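Local coordinates for neurotoxin (Clostridium botulinum, PDB 2QN0), which is the zinc protease light chain of botulinum neurotoxin type C1, a metallopeptidase that cleaves neuronal SNARE proteins and has dual substrate specificity, at residues D295-I300 with N345-L350; P276-D279 with A285-Y288; S69-P74 with P196-T201; C220-L225 with N391-Q396. All blocks are in the same frame, centred on the assembly; numbering follows the deposited sequence.

Contact 1: D295-I300 with N345-L350; sequences DYYRSI and NKFVEL
One face of the Y297 ring receives the edge of the F347 ring, while L350 CD2 comes to the Y297 rim, near the ring plane and 4.1 Å from Y297 CE2. The two aromatics form an offset edge-to-face pair. Their centroids are 5.2 Å apart and their planes stand at 81°. F347 CE1 lies 3.6 Å above the Y297 plane, displaced toward the rim. The closest approach is Y297 CD2 to F347 CD1, 3.5 Å, so the F347 edge sits over the CD2 side of the tyrosine. This is helix-to-helix packing within the clostridial neurotoxin zinc protease fold: helix 283-304 carries Y297 and helix 344-357 carries F347 and L350. The backbones are nearest at Y297 and F347, with CA atoms 8.8 Å apart, and the aromatic rings fill the distance. F347 reaches across because its CG is anti to the backbone N (chi1 172°). It also packs on E290, A293 and L294, one to two turns earlier on helix 283-304. All three touching side chains are buried. The Y297 hydroxyl is hydrogen-bonded to the backbone oxygen of Y239, and Y330 makes another edge-to-face pair with the Y297 ring.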
loop_
_atom_site.group_PDB
_atom_site.type_symbol
_atom_site.label_atom_id
_atom_site.label_comp_id
_atom_site.label_asym_id
_atom_site.label_seq_id
_atom_site.Cartn_x
_atom_site.Cartn_y
_atom_site.Cartn_z
ATOM N N ASP A 295 -15.362 18.152 -5.638
ATOM C CA ASP A 295 -16.359 18.699 -4.718
ATOM C C ASP A 295 -15.965 18.431 -3.275
ATOM O O ASP A 295 -16.185 19.270 -2.400
ATOM C CB ASP A 295 -17.751 18.114 -4.980
ATOM C CG ASP A 295 -18.401 18.693 -6.223
ATOM O OD1 ASP A 295 -18.208 19.899 -6.488
ATOM O OD2 ASP A 295 -19.119 17.947 -6.923
ATOM N N TYR A 296 -15.393 17.258 -3.015
ATOM C CA TYR A 296 -14.960 16.941 -1.660
ATOM C C TYR A 296 -13.799 17.859 -1.283
ATOM O O TYR A 296 -13.666 18.258 -0.125
ATOM C CB TYR A 296 -14.529 15.472 -1.551
ATOM C CG TYR A 296 -15.682 14.498 -1.419
ATOM C CD1 TYR A 296 -16.615 14.626 -0.389
ATOM C CD2 TYR A 296 -15.821 13.428 -2.302
ATOM C CE1 TYR A 296 -17.658 13.707 -0.241
ATOM C CE2 TYR A 296 -16.856 12.505 -2.164
ATOM C CZ TYR A 296 -17.769 12.648 -1.134
ATOM O OH TYR A 296 -18.788 11.734 -0.994
ATOM N N TYR A 297 -12.962 18.196 -2.260
ATOM C CA TYR A 297 -11.830 19.085 -2.010
ATOM C C TYR A 297 -12.329 20.493 -1.703
ATOM O O TYR A 297 -11.764 21.188 -0.860
ATOM C CB TYR A 297 -10.884 19.115 -3.219
ATOM C CG TYR A 297 -9.815 18.035 -3.202
ATOM C CD1 TYR A 297 -10.078 16.770 -2.665
ATOM C CD2 TYR A 297 -8.546 18.277 -3.730
ATOM C CE1 TYR A 297 -9.092 15.771 -2.651
ATOM C CE2 TYR A 297 -7.558 17.284 -3.728
ATOM C CZ TYR A 297 -7.840 16.038 -3.186
ATOM O OH TYR A 297 -6.869 15.062 -3.186
ATOM N N ARG A 298 -13.387 20.919 -2.388
ATOM C CA ARG A 298 -13.942 22.245 -2.144
ATOM C C ARG A 298 -14.479 22.306 -0.723
ATOM O O ARG A 298 -14.345 23.324 -0.043
ATOM C CB ARG A 298 -15.065 22.553 -3.142
ATOM C CG ARG A 298 -14.574 22.795 -4.559
ATOM C CD ARG A 298 -15.738 23.043 -5.514
ATOM N NE ARG A 298 -15.289 23.195 -6.897
ATOM C CZ ARG A 298 -14.581 24.225 -7.349
ATOM N NH1 ARG A 298 -14.234 25.212 -6.531
ATOM N NH2 ARG A 298 -14.214 24.268 -8.623
ATOM N N SER A 299 -15.089 21.214 -0.273
ATOM C CA SER A 299 -15.624 21.159 1.080
ATOM C C SER A 299 -14.479 21.244 2.095
ATOM O O SER A 299 -14.633 21.836 3.164
ATOM C CB SER A 299 -16.420 19.869 1.284
ATOM O OG SER A 299 -16.999 19.830 2.576
ATOM N N ILE A 300 -13.335 20.652 1.756
ATOM C CA ILE A 300 -12.165 20.690 2.638
ATOM C C ILE A 300 -11.640 22.125 2.721
ATOM O O ILE A 300 -11.298 22.608 3.800
ATOM C CB ILE A 300 -11.025 19.772 2.115
ATOM C CG1 ILE A 300 -11.433 18.302 2.237
ATOM C CG2 ILE A 300 -9.732 20.045 2.883
ATOM C CD1 ILE A 300 -11.703 17.854 3.643
ATOM N N ASN A 345 -7.150 23.960 -12.240
ATOM C CA ASN A 345 -5.966 23.534 -12.979
ATOM C C ASN A 345 -5.039 22.699 -12.100
ATOM O O ASN A 345 -4.589 21.626 -12.503
ATOM C CB ASN A 345 -5.213 24.751 -13.521
ATOM C CG ASN A 345 -5.748 25.212 -14.864
ATOM O OD1 ASN A 345 -6.951 25.153 -15.117
ATOM N ND2 ASN A 345 -4.857 25.680 -15.729
ATOM N N LYS A 346 -4.759 23.193 -10.900
ATOM C CA LYS A 346 -3.893 22.474 -9.975
ATOM C C LYS A 346 -4.523 21.151 -9.553
ATOM O O LYS A 346 -3.826 20.145 -9.396
ATOM C CB LYS A 346 -3.600 23.333 -8.743
ATOM C CG LYS A 346 -2.538 24.395 -8.984
ATOM C CD LYS A 346 -2.301 25.231 -7.738
ATOM C CE LYS A 346 -1.032 26.055 -7.870
ATOM N NZ LYS A 346 -1.046 26.917 -9.082
ATOM N N PHE A 347 -5.840 21.147 -9.374
ATOM C CA PHE A 347 -6.530 19.924 -8.978
ATOM C C PHE A 347 -6.439 18.863 -10.070
ATOM O O PHE A 347 -6.108 17.707 -9.805
ATOM C CB PHE A 347 -8.006 20.190 -8.693
ATOM C CG PHE A 347 -8.798 18.938 -8.461
ATOM C CD1 PHE A 347 -8.775 18.303 -7.224
ATOM C CD2 PHE A 347 -9.522 18.358 -9.498
ATOM C CE1 PHE A 347 -9.459 17.109 -7.021
ATOM C CE2 PHE A 347 -10.208 17.165 -9.308
ATOM C CZ PHE A 347 -10.178 16.536 -8.068
ATOM N N VAL A 348 -6.757 19.256 -11.298
ATOM C CA VAL A 348 -6.716 18.325 -12.415
ATOM C C VAL A 348 -5.341 17.683 -12.558
ATOM O O VAL A 348 -5.232 16.480 -12.807
ATOM C CB VAL A 348 -7.089 19.034 -13.739
ATOM C CG1 VAL A 348 -6.791 18.130 -14.925
ATOM C CG2 VAL A 348 -8.565 19.394 -13.718
ATOM N N GLU A 349 -4.296 18.487 -12.396
ATOM C CA GLU A 349 -2.931 17.995 -12.508
ATOM C C GLU A 349 -2.636 16.980 -11.405
ATOM O O GLU A 349 -2.058 15.922 -11.660
ATOM C CB GLU A 349 -1.944 19.163 -12.425
ATOM C CG GLU A 349 -0.482 18.746 -12.403
ATOM C CD GLU A 349 0.461 19.931 -12.317
ATOM O OE1 GLU A 349 0.256 20.794 -11.437
ATOM O OE2 GLU A 349 1.411 19.997 -13.125
ATOM N N LEU A 350 -3.041 17.305 -10.182
ATOM C CA LEU A 350 -2.829 16.413 -9.046
ATOM C C LEU A 350 -3.598 15.109 -9.230
ATOM O O LEU A 350 -3.046 14.015 -9.062
ATOM C CB LEU A 350 -3.283 17.092 -7.750
ATOM C CG LEU A 350 -3.247 16.232 -6.482
ATOM C CD1 LEU A 350 -1.817 15.756 -6.229
ATOM C CD2 LEU A 350 -3.757 17.045 -5.297
#

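Contact 2: P276-D279 with A285-Y288; sequences PTID and ARKY
Residues 276-279 form a 3-10 turn, closed by a bond of 2.9 Å from D279 N to P276 O, and residues 285-288 belong to the α-helix 283-304. I278 and R286 bring the two backbones nearest, with CA atoms 8.8 Å apart. The contact is local packing in the connection between helices 267-273 and 283-304; I278 and R286 both also touch Y271 of the earlier helix. R286 points toward the turn and carries the contact. Its chain bends at chi3 (-101°), which lays the guanidinium against the turn, with I278 O and D279 CA over one face. I278 CG2 meets R286 CD at 3.8 Å, an apolar touch where the two side chains cross at about a right angle. R286 NE is hydrogen-bonded to the backbone oxygen of I281, in the link between the segments. D279 OD1 and R286 NH2 make a long salt bridge of 3.7 Å. The oxygen lies well out of the guanidinium plane, so the attraction is one of charge alone. A water bridges the pair: it accepts from R286 NH2 at 2.8 Å, in the guanidinium plane, and donates to D279 OD1 at 3.1 Å.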
loop_
_atom_site.group_PDB
_atom_site.type_symbol
_atom_site.label_atom_id
_atom_site.label_comp_id
_atom_site.label_asym_id
_atom_site.label_seq_id
_atom_site.Cartn_x
_atom_site.Cartn_y
_atom_site.Cartn_z
ATOM N N PRO A 276 -3.350 1.320 -20.328
ATOM C CA PRO A 276 -4.535 1.277 -21.198
ATOM C C PRO A 276 -5.793 0.750 -20.504
ATOM O O PRO A 276 -6.914 1.059 -20.913
ATOM C CB PRO A 276 -4.090 0.361 -22.337
ATOM C CG PRO A 276 -2.627 0.610 -22.415
ATOM C CD PRO A 276 -2.210 0.642 -20.965
ATOM N N THR A 277 -5.596 -0.049 -19.459
ATOM C CA THR A 277 -6.695 -0.631 -18.690
ATOM C C THR A 277 -7.647 0.431 -18.156
ATOM O O THR A 277 -8.829 0.165 -17.947
ATOM C CB THR A 277 -6.154 -1.460 -17.494
ATOM O OG1 THR A 277 -5.494 -2.625 -17.990
ATOM C CG2 THR A 277 -7.286 -1.887 -16.560
ATOM N N ILE A 278 -7.127 1.632 -17.924
ATOM C CA ILE A 278 -7.944 2.725 -17.412
ATOM C C ILE A 278 -9.132 2.973 -18.343
ATOM O O ILE A 278 -10.200 3.390 -17.898
ATOM C CB ILE A 278 -7.104 4.014 -17.271
ATOM C CG1 ILE A 278 -6.113 3.848 -16.111
ATOM C CG2 ILE A 278 -8.011 5.221 -17.028
ATOM C CD1 ILE A 278 -5.119 4.988 -15.959
ATOM N N ASP A 279 -8.945 2.699 -19.630
ATOM C CA ASP A 279 -10.010 2.899 -20.610
ATOM C C ASP A 279 -11.196 1.954 -20.428
ATOM O O ASP A 279 -12.244 2.139 -21.052
ATOM C CB ASP A 279 -9.455 2.767 -22.029
ATOM C CG ASP A 279 -8.462 3.862 -22.368
ATOM O OD1 ASP A 279 -8.730 5.032 -22.027
ATOM O OD2 ASP A 279 -7.419 3.556 -22.978
ATOM N N ALA A 285 -17.818 7.938 -16.439
ATOM C CA ALA A 285 -17.695 7.514 -15.045
ATOM C C ALA A 285 -16.380 8.043 -14.463
ATOM O O ALA A 285 -16.329 8.464 -13.306
ATOM C CB ALA A 285 -17.740 5.988 -14.946
ATOM N N ARG A 286 -15.313 8.012 -15.258
ATOM C CA ARG A 286 -14.029 8.527 -14.787
ATOM C C ARG A 286 -14.193 10.003 -14.426
ATOM O O ARG A 286 -13.727 10.453 -13.379
ATOM C CB ARG A 286 -12.956 8.390 -15.870
ATOM C CG ARG A 286 -12.416 6.977 -16.048
ATOM C CD ARG A 286 -11.337 6.964 -17.115
ATOM N NE ARG A 286 -11.850 6.463 -18.385
ATOM C CZ ARG A 286 -11.393 6.834 -19.574
ATOM N NH1 ARG A 286 -10.412 7.721 -19.665
ATOM N NH2 ARG A 286 -11.912 6.309 -20.672
ATOM N N LYS A 287 -14.862 10.751 -15.299
ATOM C CA LYS A 287 -15.093 12.175 -15.066
ATOM C C LYS A 287 -15.945 12.387 -13.821
ATOM O O LYS A 287 -15.698 13.304 -13.036
ATOM C CB LYS A 287 -15.791 12.805 -16.276
ATOM C CG LYS A 287 -14.954 12.834 -17.543
ATOM C CD LYS A 287 -13.732 13.722 -17.390
ATOM C CE LYS A 287 -12.925 13.768 -18.677
ATOM N NZ LYS A 287 -13.736 14.277 -19.818
ATOM N N TYR A 288 -16.954 11.538 -13.649
ATOM C CA TYR A 288 -17.843 11.618 -12.497
ATOM C C TYR A 288 -17.063 11.529 -11.181
ATOM O O TYR A 288 -17.224 12.363 -10.291
ATOM C CB TYR A 288 -18.870 10.487 -12.563
ATOM C CG TYR A 288 -19.709 10.330 -11.318
ATOM C CD1 TYR A 288 -20.772 11.194 -11.051
ATOM C CD2 TYR A 288 -19.426 9.326 -10.390
ATOM C CE1 TYR A 288 -21.531 11.059 -9.891
ATOM C CE2 TYR A 288 -20.174 9.187 -9.231
ATOM C CZ TYR A 288 -21.223 10.054 -8.985
ATOM O OH TYR A 288 -21.961 9.911 -7.834
HETATM O O HOH W 1 -10.719 7.257 -23.014
#

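Contact 3: S69-P74 with P196-T201; sequences SGYYDP and PRFMLT
This is a buried aromatic contact between two irregular parts of the chain, Y71 with F198. Residues 69-74 lie between strand 43-46 and helix 80-97, and residues 196-201 follow strand 190-193. The rings meet obliquely, with centroids 5.1 Å apart and planes at 47°. The touch is narrow. F198 CE1 stands over one face of the Y71 ring, nearest to Y71 CE2 at 3.5 Å and to Y71 CZ at 3.9 Å. The backbones stay well apart, with the CA atoms of Y71 and F198 at 9.4 Å, so the rings alone bridge the segments. Y71 extends toward F198 because its CG is anti to the backbone N (chi1 -179°). Within 196-201, F198 CE2 lies over the centre of one face of the R197 guanidinium, 3.6 Å above its plane. The Y71 hydroxyl is hydrogen-bonded to N425 ND2, which ties the ring to the C-terminal part of the chain. Y76 makes an edge-to-face pair with F198. At the start of 196-201, P196 packs on I90 and L93 of helix 80-97 and on P223 at the start of helix 223-238, the helix that carries the zinc ligands H229 and H233.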
loop_
_atom_site.group_PDB
_atom_site.type_symbol
_atom_site.label_atom_id
_atom_site.label_comp_id
_atom_site.label_asym_id
_atom_site.label_seq_id
_atom_site.Cartn_x
_atom_site.Cartn_y
_atom_site.Cartn_z
ATOM N N SER A 69 -6.779 -17.589 -6.074
ATOM C CA SER A 69 -5.552 -18.298 -5.725
ATOM C C SER A 69 -5.175 -17.976 -4.285
ATOM O O SER A 69 -5.216 -16.815 -3.872
ATOM C CB SER A 69 -4.410 -17.881 -6.655
ATOM O OG SER A 69 -4.715 -18.177 -8.007
ATOM N N GLY A 70 -4.806 -19.002 -3.525
ATOM C CA GLY A 70 -4.435 -18.786 -2.137
ATOM C C GLY A 70 -3.257 -19.615 -1.658
ATOM O O GLY A 70 -2.937 -20.661 -2.225
ATOM N N TYR A 71 -2.609 -19.126 -0.607
ATOM C CA TYR A 71 -1.463 -19.791 0.002
ATOM C C TYR A 71 -1.640 -19.580 1.496
ATOM O O TYR A 71 -1.636 -18.442 1.971
ATOM C CB TYR A 71 -0.157 -19.145 -0.464
ATOM C CG TYR A 71 1.083 -19.798 0.103
ATOM C CD1 TYR A 71 1.687 -20.875 -0.545
ATOM C CD2 TYR A 71 1.645 -19.351 1.297
ATOM C CE1 TYR A 71 2.822 -21.489 -0.017
ATOM C CE2 TYR A 71 2.781 -19.960 1.835
ATOM C CZ TYR A 71 3.361 -21.026 1.171
ATOM O OH TYR A 71 4.486 -21.625 1.691
ATOM N N TYR A 72 -1.798 -20.673 2.236
ATOM C CA TYR A 72 -2.018 -20.588 3.676
ATOM C C TYR A 72 -0.961 -21.300 4.514
ATOM O O TYR A 72 -0.747 -22.503 4.369
ATOM C CB TYR A 72 -3.401 -21.155 4.005
ATOM C CG TYR A 72 -4.530 -20.403 3.342
ATOM C CD1 TYR A 72 -5.151 -19.331 3.984
ATOM C CD2 TYR A 72 -4.947 -20.729 2.051
ATOM C CE1 TYR A 72 -6.161 -18.603 3.356
ATOM C CE2 TYR A 72 -5.954 -20.003 1.414
ATOM C CZ TYR A 72 -6.555 -18.941 2.072
ATOM O OH TYR A 72 -7.541 -18.215 1.447
ATOM N N ASP A 73 -0.304 -20.545 5.389
ATOM C CA ASP A 73 0.718 -21.088 6.277
ATOM C C ASP A 73 0.586 -20.382 7.622
ATOM O O ASP A 73 1.045 -19.252 7.791
ATOM C CB ASP A 73 2.118 -20.858 5.704
ATOM C CG ASP A 73 3.214 -21.407 6.606
ATOM O OD1 ASP A 73 2.886 -21.924 7.695
ATOM O OD2 ASP A 73 4.401 -21.317 6.232
ATOM N N PRO A 74 -0.036 -21.052 8.603
ATOM C CA PRO A 74 -0.235 -20.482 9.938
ATOM C C PRO A 74 1.044 -20.151 10.699
ATOM O O PRO A 74 1.009 -19.395 11.667
ATOM C CB PRO A 74 -1.068 -21.550 10.641
ATOM C CG PRO A 74 -0.537 -22.816 10.042
ATOM C CD PRO A 74 -0.468 -22.462 8.568
ATOM N N PRO A 196 5.896 -9.232 -0.083
ATOM C CA PRO A 196 6.430 -9.125 -1.442
ATOM C C PRO A 196 7.274 -10.284 -1.960
ATOM O O PRO A 196 7.348 -10.479 -3.173
ATOM C CB PRO A 196 7.215 -7.815 -1.407
ATOM C CG PRO A 196 6.490 -7.008 -0.376
ATOM C CD PRO A 196 6.234 -8.032 0.704
ATOM N N ARG A 197 7.908 -11.057 -1.076
ATOM C CA ARG A 197 8.738 -12.157 -1.570
ATOM C C ARG A 197 7.925 -13.297 -2.173
ATOM O O ARG A 197 8.480 -14.183 -2.818
ATOM C CB ARG A 197 9.687 -12.693 -0.484
ATOM C CG ARG A 197 9.114 -13.678 0.510
ATOM C CD ARG A 197 10.266 -14.295 1.316
ATOM N NE ARG A 197 9.815 -15.148 2.414
ATOM C CZ ARG A 197 9.362 -16.390 2.270
ATOM N NH1 ARG A 197 9.297 -16.941 1.068
ATOM N NH2 ARG A 197 8.970 -17.081 3.332
ATOM N N PHE A 198 6.613 -13.287 -1.956
ATOM C CA PHE A 198 5.744 -14.304 -2.551
ATOM C C PHE A 198 5.293 -13.656 -3.854
ATOM O O PHE A 198 4.375 -12.834 -3.868
ATOM C CB PHE A 198 4.558 -14.599 -1.633
ATOM C CG PHE A 198 4.912 -15.466 -0.458
ATOM C CD1 PHE A 198 4.785 -16.850 -0.535
ATOM C CD2 PHE A 198 5.408 -14.904 0.714
ATOM C CE1 PHE A 198 5.151 -17.663 0.539
ATOM C CE2 PHE A 198 5.778 -15.709 1.793
ATOM C CZ PHE A 198 5.647 -17.091 1.703
ATOM N N MET A 199 5.954 -14.031 -4.946
ATOM C CA MET A 199 5.692 -13.435 -6.249
ATOM C C MET A 199 4.741 -14.143 -7.202
ATOM O O MET A 199 4.826 -15.349 -7.423
ATOM C CB MET A 199 7.021 -13.217 -6.973
ATOM C CG MET A 199 8.022 -12.390 -6.190
ATOM S SD MET A 199 9.676 -12.533 -6.884
ATOM C CE MET A 199 10.301 -13.949 -5.950
ATOM N N LEU A 200 3.849 -13.351 -7.785
ATOM C CA LEU A 200 2.880 -13.829 -8.756
ATOM C C LEU A 200 3.646 -14.093 -10.054
ATOM O O LEU A 200 4.598 -13.374 -10.372
ATOM C CB LEU A 200 1.813 -12.740 -8.947
ATOM C CG LEU A 200 0.736 -12.779 -10.032
ATOM C CD1 LEU A 200 -0.432 -11.889 -9.599
ATOM C CD2 LEU A 200 1.311 -12.303 -11.359
ATOM N N THR A 201 3.256 -15.134 -10.788
ATOM C CA THR A 201 3.917 -15.466 -12.050
ATOM C C THR A 201 2.943 -15.330 -13.218
ATOM O O THR A 201 1.738 -15.530 -13.056
ATOM C CB THR A 201 4.496 -16.896 -12.023
ATOM O OG1 THR A 201 3.463 -17.828 -11.686
ATOM C CG2 THR A 201 5.618 -16.991 -10.985
#

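Contact 4: C220-L225 with N391-Q396; sequences CMDPIL and NVYDIQ
Hydrogen bonding leads this contact: Y393 OH donates to D222 OD1 at 2.5 Å, a short bond between two buried side chains. The hydroxyl meets the syn lone pair of OD1. The carboxylate comes to the edge of the Y393 ring, its CG in the ring plane, and the two planes are 71° apart. D222 is also the N-cap of helix 223-238, where I224 N donates to the same OD1 at 3.0 Å with an N-H...O angle of 169°. This second donor arrives on the anti side, 27° out of the carboxylate plane. Two bonds therefore grip OD1, one from each segment. Charge comes next: OD2 forms a salt bridge with R96, which would be expected to stabilise the ionised carboxylate. Packing contacts complete the set: P223 CD lies 3.9 Å from Y393 CE1, an apolar touch, and the I224 CG2 methyl meets the hydroxyl oxygen, Y393 OH, at 3.3 Å. The contact thus joins the start of the zinc-binding helix to the loop between strands 383-384 and 422-423. Helix 80-97 lies beside both segments: its L93 packs on P223, I224 and Y393, and its K92 bonds the backbone oxygen of Y393.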
loop_
_atom_site.group_PDB
_atom_site.type_symbol
_atom_site.label_atom_id
_atom_site.label_comp_id
_atom_site.label_asym_id
_atom_site.label_seq_id
_atom_site.Cartn_x
_atom_site.Cartn_y
_atom_site.Cartn_z
ATOM N N CYS A 220 8.322 -13.760 -13.177
ATOM C CA CYS A 220 7.793 -13.448 -11.857
ATOM C C CYS A 220 7.625 -11.935 -11.776
ATOM O O CYS A 220 8.207 -11.195 -12.570
ATOM C CB CYS A 220 8.771 -13.899 -10.767
ATOM S SG CYS A 220 10.335 -12.968 -10.761
ATOM N N MET A 221 6.799 -11.471 -10.845
ATOM C CA MET A 221 6.645 -10.036 -10.657
ATOM C C MET A 221 7.794 -9.617 -9.743
ATOM O O MET A 221 8.166 -10.360 -8.835
ATOM C CB MET A 221 5.323 -9.701 -9.956
ATOM C CG MET A 221 4.142 -9.490 -10.888
ATOM S SD MET A 221 2.742 -8.829 -9.965
ATOM C CE MET A 221 3.250 -7.130 -9.775
ATOM N N ASP A 222 8.367 -8.446 -9.992
ATOM C CA ASP A 222 9.436 -7.957 -9.134
ATOM C C ASP A 222 8.742 -7.521 -7.843
ATOM O O ASP A 222 7.733 -6.807 -7.879
ATOM C CB ASP A 222 10.135 -6.757 -9.777
ATOM C CG ASP A 222 11.333 -6.274 -8.967
ATOM O OD1 ASP A 222 11.215 -6.183 -7.730
ATOM O OD2 ASP A 222 12.388 -5.981 -9.569
ATOM N N PRO A 223 9.257 -7.960 -6.686
ATOM C CA PRO A 223 8.667 -7.598 -5.397
ATOM C C PRO A 223 8.382 -6.107 -5.212
ATOM O O PRO A 223 7.418 -5.750 -4.528
ATOM C CB PRO A 223 9.695 -8.114 -4.395
ATOM C CG PRO A 223 10.193 -9.346 -5.061
ATOM C CD PRO A 223 10.376 -8.904 -6.500
ATOM N N ILE A 224 9.193 -5.226 -5.800
ATOM C CA ILE A 224 8.914 -3.809 -5.600
ATOM C C ILE A 224 7.607 -3.380 -6.258
ATOM O O ILE A 224 6.955 -2.461 -5.772
ATOM C CB ILE A 224 10.046 -2.861 -6.098
ATOM C CG1 ILE A 224 10.321 -3.068 -7.586
ATOM C CG2 ILE A 224 11.296 -3.049 -5.241
ATOM C CD1 ILE A 224 11.011 -1.878 -8.232
ATOM N N LEU A 225 7.216 -4.035 -7.349
ATOM C CA LEU A 225 5.965 -3.663 -8.013
ATOM C C LEU A 225 4.763 -4.169 -7.229
ATOM O O LEU A 225 3.704 -3.540 -7.225
ATOM C CB LEU A 225 5.923 -4.186 -9.452
ATOM C CG LEU A 225 6.863 -3.481 -10.443
ATOM C CD1 LEU A 225 6.344 -3.683 -11.858
ATOM C CD2 LEU A 225 6.940 -1.995 -10.146
ATOM N N ASN A 391 23.324 -11.478 -4.211
ATOM C CA ASN A 391 23.721 -12.273 -5.368
ATOM C C ASN A 391 22.463 -12.749 -6.083
ATOM O O ASN A 391 22.529 -13.322 -7.170
ATOM C CB ASN A 391 24.544 -13.490 -4.940
ATOM C CG ASN A 391 25.887 -13.108 -4.353
ATOM O OD1 ASN A 391 26.644 -12.347 -4.954
ATOM N ND2 ASN A 391 26.192 -13.640 -3.175
ATOM N N VAL A 392 21.318 -12.505 -5.456
ATOM C CA VAL A 392 20.027 -12.913 -5.999
ATOM C C VAL A 392 19.179 -11.711 -6.397
ATOM O O VAL A 392 18.587 -11.679 -7.479
ATOM C CB VAL A 392 19.236 -13.736 -4.954
ATOM C CG1 VAL A 392 17.830 -14.031 -5.464
ATOM C CG2 VAL A 392 19.969 -15.038 -4.657
ATOM N N TYR A 393 19.144 -10.717 -5.519
ATOM C CA TYR A 393 18.339 -9.525 -5.738
ATOM C C TYR A 393 19.038 -8.314 -5.128
ATOM O O TYR A 393 19.356 -8.319 -3.941
ATOM C CB TYR A 393 16.983 -9.733 -5.057
ATOM C CG TYR A 393 15.945 -8.668 -5.329
ATOM C CD1 TYR A 393 15.095 -8.762 -6.428
ATOM C CD2 TYR A 393 15.806 -7.571 -4.476
ATOM C CE1 TYR A 393 14.122 -7.788 -6.674
ATOM C CE2 TYR A 393 14.842 -6.590 -4.712
ATOM C CZ TYR A 393 14.003 -6.708 -5.812
ATOM O OH TYR A 393 13.042 -5.750 -6.046
ATOM N N ASP A 394 19.295 -7.285 -5.931
ATOM C CA ASP A 394 19.927 -6.091 -5.385
ATOM C C ASP A 394 19.113 -4.833 -5.663
ATOM O O ASP A 394 18.188 -4.839 -6.477
ATOM C CB ASP A 394 21.375 -5.926 -5.885
ATOM C CG ASP A 394 21.483 -5.743 -7.390
ATOM O OD1 ASP A 394 20.598 -5.117 -8.007
ATOM O OD2 ASP A 394 22.491 -6.213 -7.959
ATOM N N ILE A 395 19.460 -3.758 -4.967
ATOM C CA ILE A 395 18.762 -2.484 -5.091
ATOM C C ILE A 395 18.723 -1.890 -6.496
ATOM O O ILE A 395 17.677 -1.422 -6.948
ATOM C CB ILE A 395 19.373 -1.439 -4.119
ATOM C CG1 ILE A 395 19.116 -1.873 -2.675
ATOM C CG2 ILE A 395 18.784 -0.060 -4.380
ATOM C CD1 ILE A 395 19.809 -1.012 -1.637
ATOM N N GLN A 396 19.851 -1.916 -7.193
ATOM C CA GLN A 396 19.915 -1.336 -8.527
ATOM C C GLN A 396 19.174 -2.081 -9.637
ATOM O O GLN A 396 18.459 -1.460 -10.424
ATOM C CB GLN A 396 21.376 -1.147 -8.943
ATOM C CG GLN A 396 21.563 -0.441 -10.281
ATOM C CD GLN A 396 20.945 0.950 -10.305
ATOM O OE1 GLN A 396 21.103 1.731 -9.364
ATOM N NE2 GLN A 396 20.246 1.269 -11.390
#

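In the fold
The contacts fall into two groups on the clostridial zinc protease fold. Contacts 1 and 2 share helix 283-304, and their centres are about 18 Å apart. Contacts 3 and 4 touch, with centres about 16 Å apart: L200 O and M221 N lie 2.9 Å from each other, a probable hydrogen bond, and M199 packs on P223. Contact 1 lies across the chain's centre from contacts 3 and 4, about 38 and 36 Å between centres. Along the chain, contact 3 closes first. Contact 4 then spans residues 220 to 396 and encloses contacts 2 and 1. Contact 4, with contact 3 beside it, holds the start of helix 223-238, which carries H229 and H233. Helix 283-304 follows helix 267-273, which carries E269.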